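Local coordinates for protein acyl-CoA dehydrogenase (Mycobacterium thermoresistibile, PDB 3PFD) that probably oxidises 2,3-saturated acyl-CoA thioesters to 2,3-dehydroacyl-CoA, passing the electrons through an FAD cofactor that is bound here in its reduced form, at residues F284-P287 / V288-Q292; I30-L33 / A34-I38; G107-G110 / L111-G115; T83-V86 / I87-A91. All blocks are in the same frame, centred on the assembly; numbering follows the deposited sequence.

Interaction 1 of 4, residues F284-P287 / V288-Q292; sequences FGRP and VSDNQ. With FDA (dihydroflavine-adenine dinucleotide), chain B.
Arg-286 and Asn-291 join the end of a short beta hairpin to the turn that follows it, and together with Phe-284 and Val-288 they hold the adenosine end of the flavin dinucleotide. Strands 282-283 and 286-287 form the hairpin. Phe-284 and Gly-285 carry the backbone angles of a type I' turn, whose positive phi values suit glycine. A single 3-10 turn then leads into helix 292-321.

Among the polar contacts, the guanidinium of Arg-286 grips one atom side-on with two nitrogens: NH2 lies 2.8 Å and NE 3.2 Å from Asn-291 OD1. The oxygen is close to the guanidinium plane, although the amide itself is turned 81° to it. NH2 arrives in the carbonyl plane, whereas NE comes from above it. The other end of the amide is tied as well, ND2 donating to Val-288 O at 2.9 Å, so the rotation of the group is fixed. In the turn, Asp-290 N bonds to Pro-287 O at 3.0 Å, and proline's fixed phi suits the entry to this bend.

The remaining contacts are with the adenosine part of the cofactor. The Asn-291 amide lies flat over a face of the adenine, with CG 3.4 Å from N1A. Phe-284 instead turns its ring edge to the base, CE2 being 3.5 Å from N7A, while its backbone N bonds to Asp-146 of the third subunit. Val-288, small and branched, meets the ribose: its CB lies 3.5 Å from the ring oxygen O4B.

Interaction 2 of 4, residues I30-L33 / A34-I38; sequences IRAL and AEKEI
The amide N of Glu-37 donates to Leu-33 O over 2.7 Å, the shortest of four backbone bonds that link residues 30-33 to residues 34-38. Ala-34 N to Ile-30 O and Glu-35 N to Arg-31 O, each 2.8 Å, continue the same ladder. Over the first of these, the small CB of Ala-34 lies close to Ile-30 O.

On the more open flank, Arg-31 and Glu-35 run side by side and point the same way. Their contact is between the aliphatic part of the arginine and the carboxylate, Arg-31 CG being 3.9 Å from Glu-35 CD. The charges stay further apart, with Glu-35 OE2 4.5 Å from Arg-31 NE and well out of the guanidinium plane, so no N-H points at it. The arginine bends at its third torsion (chi3 -79°), and its NE makes a salt bridge with Glu-89, while Glu-35 OE2 pairs with Arg-92.

All this belongs to helix 24-47 of the N-terminal helical domain, an amphipathic helix that is laid over helices 53-61 and 80-91. Leu-33 and Ile-38, five residues apart, meet on its apolar side. The two chains cross at an angle, and CD2 of the leucine reaches 3.8 Å from CD1 of the isoleucine. With CG anti to the backbone N (chi1 -170°), Leu-33 leans on Ala-58 and Leu-59, whereas Ile-38 turns to Val-90 and Ala-55. The backbone widens into a pi-type turn over residues 34-38. On the solvent side, the extended Lys-36 passes over Ala-32 O, which lies 3.2 Å from its CG.

Interaction 3 of 4, residues G107-G110 / L111-G115; sequences GTMG and LILRG
Met-109 and Leu-113 touch through the methionine's terminal methyl, CE lying 4.1 Å from Leu-113 CG. The methionine chain leaves its backbone on the far side, but a bend at its second torsion (chi2 47°) brings the methyl back over the leucine. A flexible, unbranched side chain suits such a return. One residue earlier, Ile-112 CD1 meets Thr-108 OG1 at 3.8 Å and lies 3.5 Å from Thr-108 O, laying its methyl beside that carbonyl.

Backbone bonds set these pairs in place: Ile-112 N to Thr-108 O and Leu-113 N to Met-109 O are both 2.9 Å, and Arg-114 N to Gly-110 O is 3.0 Å. Leu-111 N is supplied differently. It donates to a water at 2.9 Å, and that water gives a weak bond back to Gly-107 O, which Thr-180 also reaches. The hydroxyl of Thr-108 is itself held by Asn-104 O and His-68, which keeps this buried polar atom satisfied. Glycine suits position 115, since a beta carbon there would collide with Leu-111 O.

Most of these residues lie near the C-terminal end of helix 95-114 in the N-terminal helical domain. Leu-111, Ile-112 and Thr-108 pack on helix 117-129. On another side, Met-109 and Arg-114 lie against helix 244-253, and Leu-113 meets His-254 in the loop before helix 256-280.

Interaction 4 of 4, residues T83-V86 / I87-A91; sequences TCIV and IEEVA
Thr-83 and Ile-87 lie side by side on helix 80-91, pointing the same way, with Thr-83 CG2 3.9 Å from Ile-87 CD1. This short helix is buried in the N-terminal helical domain of the acyl-CoA dehydrogenase fold, surrounded by helices 24-47, 95-114 and 256-280, which suits the apolar Ile-85, Val-86, Ile-87 and Val-90. The threonine presents its methyl to the isoleucine because CG2 stands anti to the backbone N, and Ile-87 CD1 also lies 3.5 Å from Thr-83 O. Ile-87 then packs on Pro-101 and Thr-258.

The two glutamates depart from the same turn in different shapes. Glu-88 is extended throughout, with CG anti to the backbone N (chi1 173°), and so carries its carboxylate outward to Arg-27, Arg-309 and Tyr-313. Glu-89 folds at its second torsion (chi2 -65°); its CG lies 3.4 Å from Ile-85 O and 4.3 Å from Ile-85 CG2, and its carboxylate forms salt bridges with Arg-31 and Arg-27. Arginines, and for Glu-88 also the hydroxyl of Tyr-313, serve these buried acids, which probably favours their charged forms.

The backbone supporting this is regular. Glu-88 N bonds to Cys-84 O and Glu-89 N to Ile-85 O, each at 2.9 Å. Cysteine is compact enough for its place against Ala-261. Val-86 packs on Phe-64 and Ile-67, and Val-90 follows one turn on: its N bonds to Val-86 O at 3.0 Å while its CG2 methyl rests 3.4 Å from that same oxygen.

Interactions 2, 4 and 3 follow in that order along the N-terminal helical domain, on helices 24-47, 80-91 and 95-114; interaction 1 comes much later, in the C-terminal domain. Interactions 2 and 4 touch, with centres 11 Å apart: the Arg-31 to Glu-89 salt bridge and the packing of Ile-30 and Ile-38 on Glu-89 and Val-90 join their helices. Interaction 3 has its centre about 20 Å from that of interaction 4, without touching it. Interaction 1 lies on the opposite side of the chain's centre from interaction 3, about 52 Å between centres. The hairpin, where the flavin dinucleotide is held with the help of a neighbouring subunit, thus lies remote from the three helical contacts.

Interaction 1 of 4, residues F284-P287 / V288-Q292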
loop_
_atom_site.group_PDB
_atom_site.type_symbol
_atom_site.label_atom_id
_atom_site.label_comp_id
_atom_site.label_asym_id
_atom_site.label_seq_id
_atom_site.Cartn_x
_atom_site.Cartn_y
_atom_site.Cartn_z
ATOM N N PHE C 284 -5.548 28.608 5.771
ATOM C CA PHE C 284 -7.011 28.729 5.637
ATOM C C PHE C 284 -7.723 29.033 6.970
ATOM O O PHE C 284 -8.868 28.652 7.148
ATOM C CB PHE C 284 -7.662 27.504 4.935
ATOM C CG PHE C 284 -6.918 27.042 3.712
ATOM C CD1 PHE C 284 -7.108 27.675 2.468
ATOM C CD2 PHE C 284 -6.049 25.968 3.786
ATOM C CE1 PHE C 284 -6.407 27.256 1.325
ATOM C CE2 PHE C 284 -5.343 25.530 2.649
ATOM C CZ PHE C 284 -5.529 26.189 1.412
ATOM N N GLY C 285 -7.048 29.711 7.893
ATOM C CA GLY C 285 -7.685 30.128 9.150
ATOM C C GLY C 285 -7.740 29.088 10.277
ATOM O O GLY C 285 -8.420 29.310 11.268
ATOM N N ARG C 286 -7.045 27.946 10.138
ATOM C CA ARG C 286 -7.099 26.894 11.165
ATOM C C ARG C 286 -5.806 26.071 11.104
ATOM O O ARG C 286 -5.108 26.122 10.106
ATOM C CB ARG C 286 -8.346 25.992 10.936
ATOM C CG ARG C 286 -8.424 25.446 9.479
ATOM C CD ARG C 286 -9.600 24.493 9.150
ATOM N NE ARG C 286 -9.266 23.816 7.894
ATOM C CZ ARG C 286 -9.631 24.237 6.683
ATOM N NH1 ARG C 286 -10.425 25.308 6.536
ATOM N NH2 ARG C 286 -9.226 23.569 5.614
ATOM N N PRO C 287 -5.463 25.339 12.184
ATOM C CA PRO C 287 -4.272 24.485 12.151
ATOM C C PRO C 287 -4.352 23.525 10.966
ATOM O O PRO C 287 -5.440 23.104 10.627
ATOM C CB PRO C 287 -4.391 23.695 13.461
ATOM C CG PRO C 287 -5.050 24.637 14.385
ATOM C CD PRO C 287 -5.999 25.473 13.557
ATOM N N VAL C 288 -3.229 23.169 10.348
ATOM C CA VAL C 288 -3.297 22.141 9.290
ATOM C C VAL C 288 -3.758 20.770 9.828
ATOM O O VAL C 288 -4.353 19.965 9.093
ATOM C CB VAL C 288 -2.022 22.063 8.384
ATOM C CG1 VAL C 288 -1.881 23.341 7.580
ATOM C CG2 VAL C 288 -0.747 21.740 9.179
ATOM N N SER C 289 -3.563 20.542 11.121
ATOM C CA SER C 289 -4.049 19.325 11.754
ATOM C C SER C 289 -5.594 19.262 11.844
ATOM O O SER C 289 -6.153 18.209 12.115
ATOM C CB SER C 289 -3.414 19.181 13.137
ATOM O OG SER C 289 -3.784 20.245 13.982
ATOM N N ASP C 290 -6.262 20.398 11.622
ATOM C CA ASP C 290 -7.732 20.461 11.596
ATOM C C ASP C 290 -8.377 19.729 10.400
ATOM O O ASP C 290 -9.577 19.480 10.412
ATOM C CB ASP C 290 -8.217 21.916 11.575
ATOM C CG ASP C 290 -8.591 22.427 12.931
ATOM O OD1 ASP C 290 -9.483 23.305 13.015
ATOM O OD2 ASP C 290 -7.997 21.955 13.927
ATOM N N ASN C 291 -7.584 19.382 9.395
ATOM C CA ASN C 291 -8.069 18.729 8.187
ATOM C C ASN C 291 -8.110 17.212 8.356
ATOM O O ASN C 291 -7.120 16.603 8.773
ATOM C CB ASN C 291 -7.185 19.099 6.998
ATOM C CG ASN C 291 -7.107 20.585 6.791
ATOM O OD1 ASN C 291 -8.102 21.193 6.462
ATOM N ND2 ASN C 291 -5.931 21.178 6.990
ATOM N N GLN C 292 -9.248 16.613 8.030
ATOM C CA GLN C 292 -9.422 15.192 8.283
ATOM C C GLN C 292 -8.408 14.292 7.540
ATOM O O GLN C 292 -8.006 13.260 8.079
ATOM C CB GLN C 292 -10.882 14.731 8.071
ATOM C CG GLN C 292 -11.148 13.349 8.715
ATOM C CD GLN C 292 -12.527 12.797 8.451
ATOM O OE1 GLN C 292 -12.934 12.648 7.292
ATOM N NE2 GLN C 292 -13.272 12.488 9.535
HETATM P PA FDA B . 1.613 24.219 4.272
HETATM O O1A FDA B . 0.636 24.887 3.342
HETATM O O2A FDA B . 1.860 24.728 5.657
HETATM O O5B FDA B . 1.201 22.669 4.405
HETATM C C5B FDA B . 1.672 21.862 5.478
HETATM C C4B FDA B . 0.963 20.522 5.360
HETATM O O4B FDA B . -0.446 20.745 5.583
HETATM C C3B FDA B . 1.094 19.875 3.982
HETATM O O3B FDA B . 1.064 18.464 4.117
HETATM C C2B FDA B . -0.232 20.203 3.322
HETATM O O2B FDA B . -0.594 19.257 2.322
HETATM C C1B FDA B . -1.204 20.187 4.493
HETATM N N9A FDA B . -2.431 20.970 4.193
HETATM C C8A FDA B . -2.506 22.311 4.054
HETATM N N7A FDA B . -3.781 22.641 3.776
HETATM C C5A FDA B . -4.534 21.505 3.759
HETATM C C6A FDA B . -5.892 21.234 3.527
HETATM N N6A FDA B . -6.775 22.249 3.262
HETATM N N1A FDA B . -6.325 19.937 3.555
HETATM C C2A FDA B . -5.464 18.930 3.823
HETATM N N3A FDA B . -4.159 19.179 4.046
HETATM C C4A FDA B . -3.667 20.447 4.019
HETATM N N1 FDA B . 6.497 28.493 -4.544
HETATM C C2 FDA B . 6.632 29.518 -5.418
HETATM O O2 FDA B . 5.918 30.537 -5.324
HETATM N N3 FDA B . 7.575 29.471 -6.390
HETATM C C4 FDA B . 8.372 28.400 -6.542
HETATM O O4 FDA B . 9.194 28.420 -7.479
HETATM C C4X FDA B . 8.248 27.310 -5.674
HETATM N N5 FDA B . 9.227 26.387 -5.628
HETATM C C5X FDA B . 9.356 25.540 -4.562
HETATM C C6 FDA B . 10.566 24.870 -4.349
HETATM C C7 FDA B . 10.812 24.191 -3.156
HETATM C C7M FDA B . 12.137 23.488 -2.982
HETATM C C8 FDA B . 9.847 24.154 -2.149
HETATM C C8M FDA B . 10.086 23.432 -0.818
HETATM C C9 FDA B . 8.647 24.833 -2.356
HETATM C C9A FDA B . 8.386 25.520 -3.543
HETATM N N10 FDA B . 7.302 26.433 -3.604
HETATM C C10 FDA B . 7.289 27.390 -4.651
HETATM C "C1'" FDA B . 6.319 26.525 -2.499
HETATM C "C2'" FDA B . 5.413 25.288 -2.383
HETATM O "O2'" FDA B . 4.407 25.352 -3.403
HETATM C "C3'" FDA B . 4.815 25.197 -0.980
HETATM O "O3'" FDA B . 5.783 24.585 -0.106
HETATM C "C4'" FDA B . 3.552 24.338 -0.975
HETATM O "O4'" FDA B . 2.546 25.027 -1.719
HETATM C "C5'" FDA B . 3.063 24.017 0.432
HETATM O "O5'" FDA B . 3.013 25.195 1.248
HETATM P P FDA B . 3.775 25.199 2.662
HETATM O O1P FDA B . 5.189 24.763 2.458
HETATM O O2P FDA B . 3.485 26.554 3.323
HETATM O O3P FDA B . 3.034 24.035 3.503
HETATM O O HOH W 1 -5.778 24.172 7.567
#

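Interaction 2 of 4, residues I30-L33 / A34-I38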
loop_
_atom_site.group_PDB
_atom_site.type_symbol
_atom_site.label_atom_id
_atom_site.label_comp_id
_atom_site.label_asym_id
_atom_site.label_seq_id
_atom_site.Cartn_x
_atom_site.Cartn_y
_atom_site.Cartn_z
ATOM N N ILE C 30 16.073 7.545 30.110
ATOM C CA ILE C 30 16.751 7.619 28.808
ATOM C C ILE C 30 16.217 8.725 27.918
ATOM O O ILE C 30 16.998 9.375 27.247
ATOM C CB ILE C 30 16.843 6.270 28.028
ATOM C CG1 ILE C 30 17.703 6.444 26.771
ATOM C CG2 ILE C 30 15.484 5.721 27.687
ATOM C CD1 ILE C 30 19.148 6.897 27.051
ATOM N N ARG C 31 14.903 8.955 27.932
ATOM C CA ARG C 31 14.326 10.086 27.194
ATOM C C ARG C 31 14.884 11.423 27.656
ATOM O O ARG C 31 15.133 12.299 26.835
ATOM C CB ARG C 31 12.798 10.140 27.296
ATOM C CG ARG C 31 12.205 11.286 26.449
ATOM C CD ARG C 31 10.723 11.206 26.281
ATOM N NE ARG C 31 10.392 10.225 25.242
ATOM C CZ ARG C 31 9.198 10.097 24.664
ATOM N NH1 ARG C 31 8.182 10.891 25.015
ATOM N NH2 ARG C 31 9.023 9.174 23.730
ATOM N N ALA C 32 15.033 11.601 28.969
ATOM C CA ALA C 32 15.540 12.878 29.508
ATOM C C ALA C 32 16.977 13.103 29.057
ATOM O O ALA C 32 17.318 14.177 28.579
ATOM C CB ALA C 32 15.425 12.928 31.031
ATOM N N LEU C 33 17.805 12.072 29.162
ATOM C CA LEU C 33 19.174 12.157 28.677
ATOM C C LEU C 33 19.220 12.423 27.171
ATOM O O LEU C 33 19.969 13.286 26.721
ATOM C CB LEU C 33 19.938 10.878 29.007
ATOM C CG LEU C 33 21.435 10.988 28.736
ATOM C CD1 LEU C 33 22.151 10.273 29.834
ATOM C CD2 LEU C 33 21.841 10.442 27.368
ATOM N N ALA C 34 18.422 11.689 26.395
ATOM C CA ALA C 34 18.420 11.905 24.962
ATOM C C ALA C 34 17.992 13.329 24.610
ATOM O O ALA C 34 18.657 13.991 23.822
ATOM C CB ALA C 34 17.580 10.882 24.251
ATOM N N GLU C 35 16.912 13.819 25.214
ATOM C CA GLU C 35 16.395 15.144 24.860
ATOM C C GLU C 35 17.328 16.279 25.321
ATOM O O GLU C 35 17.483 17.283 24.631
ATOM C CB GLU C 35 14.960 15.334 25.366
ATOM C CG GLU C 35 13.917 14.756 24.381
ATOM C CD GLU C 35 12.491 14.824 24.887
ATOM O OE1 GLU C 35 12.274 15.275 26.031
ATOM O OE2 GLU C 35 11.568 14.418 24.140
ATOM N N LYS C 36 17.963 16.092 26.471
ATOM C CA LYS C 36 18.831 17.109 27.049
ATOM C C LYS C 36 20.241 17.064 26.460
ATOM O O LYS C 36 20.778 18.097 26.081
ATOM C CB LYS C 36 18.896 16.982 28.586
ATOM C CG LYS C 36 17.588 17.296 29.326
ATOM C CD LYS C 36 17.702 16.915 30.824
ATOM C CE LYS C 36 16.463 17.308 31.640
ATOM N NZ LYS C 36 16.462 16.673 32.994
ATOM N N GLU C 37 20.822 15.868 26.388
ATOM C CA GLU C 37 22.254 15.702 26.085
ATOM C C GLU C 37 22.584 15.256 24.657
ATOM O O GLU C 37 23.730 15.398 24.210
ATOM C CB GLU C 37 22.904 14.716 27.066
ATOM C CG GLU C 37 22.727 15.045 28.552
ATOM C CD GLU C 37 23.491 16.294 29.018
ATOM O OE1 GLU C 37 24.425 16.763 28.311
ATOM O OE2 GLU C 37 23.147 16.802 30.116
ATOM N N ILE C 38 21.604 14.714 23.935
ATOM C CA ILE C 38 21.872 14.174 22.601
ATOM C C ILE C 38 21.199 14.992 21.476
ATOM O O ILE C 38 21.843 15.322 20.482
ATOM C CB ILE C 38 21.428 12.683 22.513
ATOM C CG1 ILE C 38 22.197 11.827 23.544
ATOM C CG2 ILE C 38 21.608 12.123 21.081
ATOM C CD1 ILE C 38 21.683 10.369 23.604
#

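Interaction 3 of 4, residues G107-G110 / L111-G115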
loop_
_atom_site.group_PDB
_atom_site.type_symbol
_atom_site.label_atom_id
_atom_site.label_comp_id
_atom_site.label_asym_id
_atom_site.label_seq_id
_atom_site.Cartn_x
_atom_site.Cartn_y
_atom_site.Cartn_z
ATOM N N GLY C 107 28.379 -5.991 18.239
ATOM C CA GLY C 107 29.815 -6.373 18.312
ATOM C C GLY C 107 30.214 -7.231 19.510
ATOM O O GLY C 107 31.398 -7.611 19.654
ATOM N N THR C 108 29.250 -7.529 20.385
ATOM C CA THR C 108 29.555 -8.354 21.572
ATOM C C THR C 108 28.694 -9.596 21.728
ATOM O O THR C 108 29.030 -10.469 22.525
ATOM C CB THR C 108 29.551 -7.572 22.914
ATOM O OG1 THR C 108 28.301 -6.886 23.093
ATOM C CG2 THR C 108 30.712 -6.622 22.975
ATOM N N MET C 109 27.605 -9.678 20.968
ATOM C CA MET C 109 26.596 -10.711 21.202
ATOM C C MET C 109 27.103 -12.136 20.896
ATOM O O MET C 109 26.837 -13.052 21.661
ATOM C CB MET C 109 25.316 -10.402 20.432
ATOM C CG MET C 109 24.048 -10.950 21.078
ATOM S SD MET C 109 23.944 -10.597 22.854
ATOM C CE MET C 109 22.841 -11.942 23.304
ATOM N N GLY C 110 27.813 -12.301 19.776
ATOM C CA GLY C 110 28.492 -13.554 19.432
ATOM C C GLY C 110 29.384 -14.036 20.568
ATOM O O GLY C 110 29.358 -15.218 20.953
ATOM N N LEU C 111 30.138 -13.096 21.127
ATOM C CA LEU C 111 31.073 -13.384 22.208
ATOM C C LEU C 111 30.333 -13.809 23.458
ATOM O O LEU C 111 30.723 -14.780 24.110
ATOM C CB LEU C 111 31.973 -12.161 22.496
ATOM C CG LEU C 111 32.932 -12.256 23.692
ATOM C CD1 LEU C 111 33.992 -13.340 23.515
ATOM C CD2 LEU C 111 33.588 -10.918 23.933
ATOM N N ILE C 112 29.253 -13.094 23.774
ATOM C CA ILE C 112 28.442 -13.395 24.947
ATOM C C ILE C 112 27.799 -14.783 24.815
ATOM O O ILE C 112 27.765 -15.546 25.778
ATOM C CB ILE C 112 27.358 -12.300 25.207
ATOM C CG1 ILE C 112 28.002 -11.020 25.756
ATOM C CG2 ILE C 112 26.294 -12.803 26.174
ATOM C CD1 ILE C 112 27.235 -9.727 25.431
ATOM N N LEU C 113 27.318 -15.101 23.617
ATOM C CA LEU C 113 26.607 -16.358 23.367
ATOM C C LEU C 113 27.517 -17.606 23.339
ATOM O O LEU C 113 27.120 -18.670 23.806
ATOM C CB LEU C 113 25.793 -16.267 22.064
ATOM C CG LEU C 113 24.510 -15.409 22.034
ATOM C CD1 LEU C 113 24.010 -15.158 20.600
ATOM C CD2 LEU C 113 23.398 -16.012 22.884
ATOM N N ARG C 114 28.729 -17.464 22.800
ATOM C CA ARG C 114 29.536 -18.622 22.439
ATOM C C ARG C 114 30.992 -18.527 22.908
ATOM O O ARG C 114 31.742 -19.490 22.760
ATOM C CB ARG C 114 29.479 -18.884 20.915
ATOM C CG ARG C 114 28.071 -19.093 20.295
ATOM C CD ARG C 114 27.400 -20.460 20.628
ATOM N NE ARG C 114 26.264 -20.712 19.725
ATOM C CZ ARG C 114 24.978 -20.463 19.997
ATOM N NH1 ARG C 114 24.595 -19.981 21.175
ATOM N NH2 ARG C 114 24.059 -20.711 19.080
ATOM N N GLY C 115 31.392 -17.376 23.452
ATOM C CA GLY C 115 32.775 -17.163 23.887
ATOM C C GLY C 115 33.101 -17.807 25.233
ATOM O O GLY C 115 32.205 -18.068 26.043
HETATM O O HOH W 2 30.672 -10.735 19.604
#

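Interaction 4 of 4, residues T83-V86 / I87-A91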
loop_
_atom_site.group_PDB
_atom_site.type_symbol
_atom_site.label_atom_id
_atom_site.label_comp_id
_atom_site.label_asym_id
_atom_site.label_seq_id
_atom_site.Cartn_x
_atom_site.Cartn_y
_atom_site.Cartn_z
ATOM N N THR C 83 17.019 -2.971 26.884
ATOM C CA THR C 83 17.978 -2.634 25.851
ATOM C C THR C 83 17.296 -2.046 24.601
ATOM O O THR C 83 17.771 -1.020 24.112
ATOM C CB THR C 83 18.856 -3.825 25.506
ATOM O OG1 THR C 83 19.622 -4.179 26.666
ATOM C CG2 THR C 83 19.815 -3.485 24.383
ATOM N N CYS C 84 16.180 -2.641 24.135
ATOM C CA CYS C 84 15.412 -2.059 23.015
ATOM C C CYS C 84 14.906 -0.646 23.319
ATOM O O CYS C 84 14.950 0.244 22.462
ATOM C CB CYS C 84 14.224 -2.950 22.574
ATOM S SG CYS C 84 14.640 -4.451 21.696
ATOM N N ILE C 85 14.375 -0.437 24.518
ATOM C CA ILE C 85 13.829 0.884 24.873
ATOM C C ILE C 85 14.917 1.971 24.833
ATOM O O ILE C 85 14.685 3.088 24.383
ATOM C CB ILE C 85 13.034 0.823 26.223
ATOM C CG1 ILE C 85 11.715 0.048 26.004
ATOM C CG2 ILE C 85 12.787 2.245 26.774
ATOM C CD1 ILE C 85 10.997 -0.477 27.287
ATOM N N VAL C 86 16.123 1.619 25.276
ATOM C CA VAL C 86 17.272 2.551 25.261
ATOM C C VAL C 86 17.569 2.933 23.808
ATOM O O VAL C 86 17.551 4.127 23.436
ATOM C CB VAL C 86 18.520 1.955 26.033
ATOM C CG1 VAL C 86 19.842 2.775 25.798
ATOM C CG2 VAL C 86 18.214 1.887 27.504
ATOM N N ILE C 87 17.741 1.922 22.960
ATOM C CA ILE C 87 18.059 2.158 21.553
ATOM C C ILE C 87 16.989 2.992 20.851
ATOM O O ILE C 87 17.314 3.948 20.139
ATOM C CB ILE C 87 18.331 0.834 20.834
ATOM C CG1 ILE C 87 19.660 0.268 21.348
ATOM C CG2 ILE C 87 18.318 0.987 19.299
ATOM C CD1 ILE C 87 19.754 -1.222 21.242
ATOM N N GLU C 88 15.729 2.643 21.104
ATOM C CA GLU C 88 14.567 3.350 20.576
ATOM C C GLU C 88 14.542 4.820 20.996
ATOM O O GLU C 88 14.304 5.699 20.167
ATOM C CB GLU C 88 13.284 2.646 21.071
ATOM C CG GLU C 88 11.933 3.326 20.754
ATOM C CD GLU C 88 10.759 2.622 21.472
ATOM O OE1 GLU C 88 10.839 1.384 21.668
ATOM O OE2 GLU C 88 9.781 3.295 21.877
ATOM N N GLU C 89 14.750 5.087 22.283
ATOM C CA GLU C 89 14.661 6.460 22.787
ATOM C C GLU C 89 15.810 7.339 22.282
ATOM O O GLU C 89 15.647 8.566 22.088
ATOM C CB GLU C 89 14.569 6.490 24.316
ATOM C CG GLU C 89 13.187 6.050 24.858
ATOM C CD GLU C 89 12.042 6.996 24.457
ATOM O OE1 GLU C 89 12.291 8.185 24.217
ATOM O OE2 GLU C 89 10.888 6.543 24.360
ATOM N N VAL C 90 16.969 6.726 22.067
ATOM C CA VAL C 90 18.087 7.472 21.500
ATOM C C VAL C 90 17.773 7.726 20.005
ATOM O O VAL C 90 17.947 8.834 19.532
ATOM C CB VAL C 90 19.483 6.791 21.733
ATOM C CG1 VAL C 90 20.613 7.596 21.083
ATOM C CG2 VAL C 90 19.794 6.683 23.212
ATOM N N ALA C 91 17.254 6.723 19.292
ATOM C CA ALA C 91 17.009 6.864 17.839
ATOM C C ALA C 91 15.943 7.911 17.506
ATOM O O ALA C 91 15.961 8.537 16.417
ATOM C CB ALA C 91 16.621 5.517 17.237
#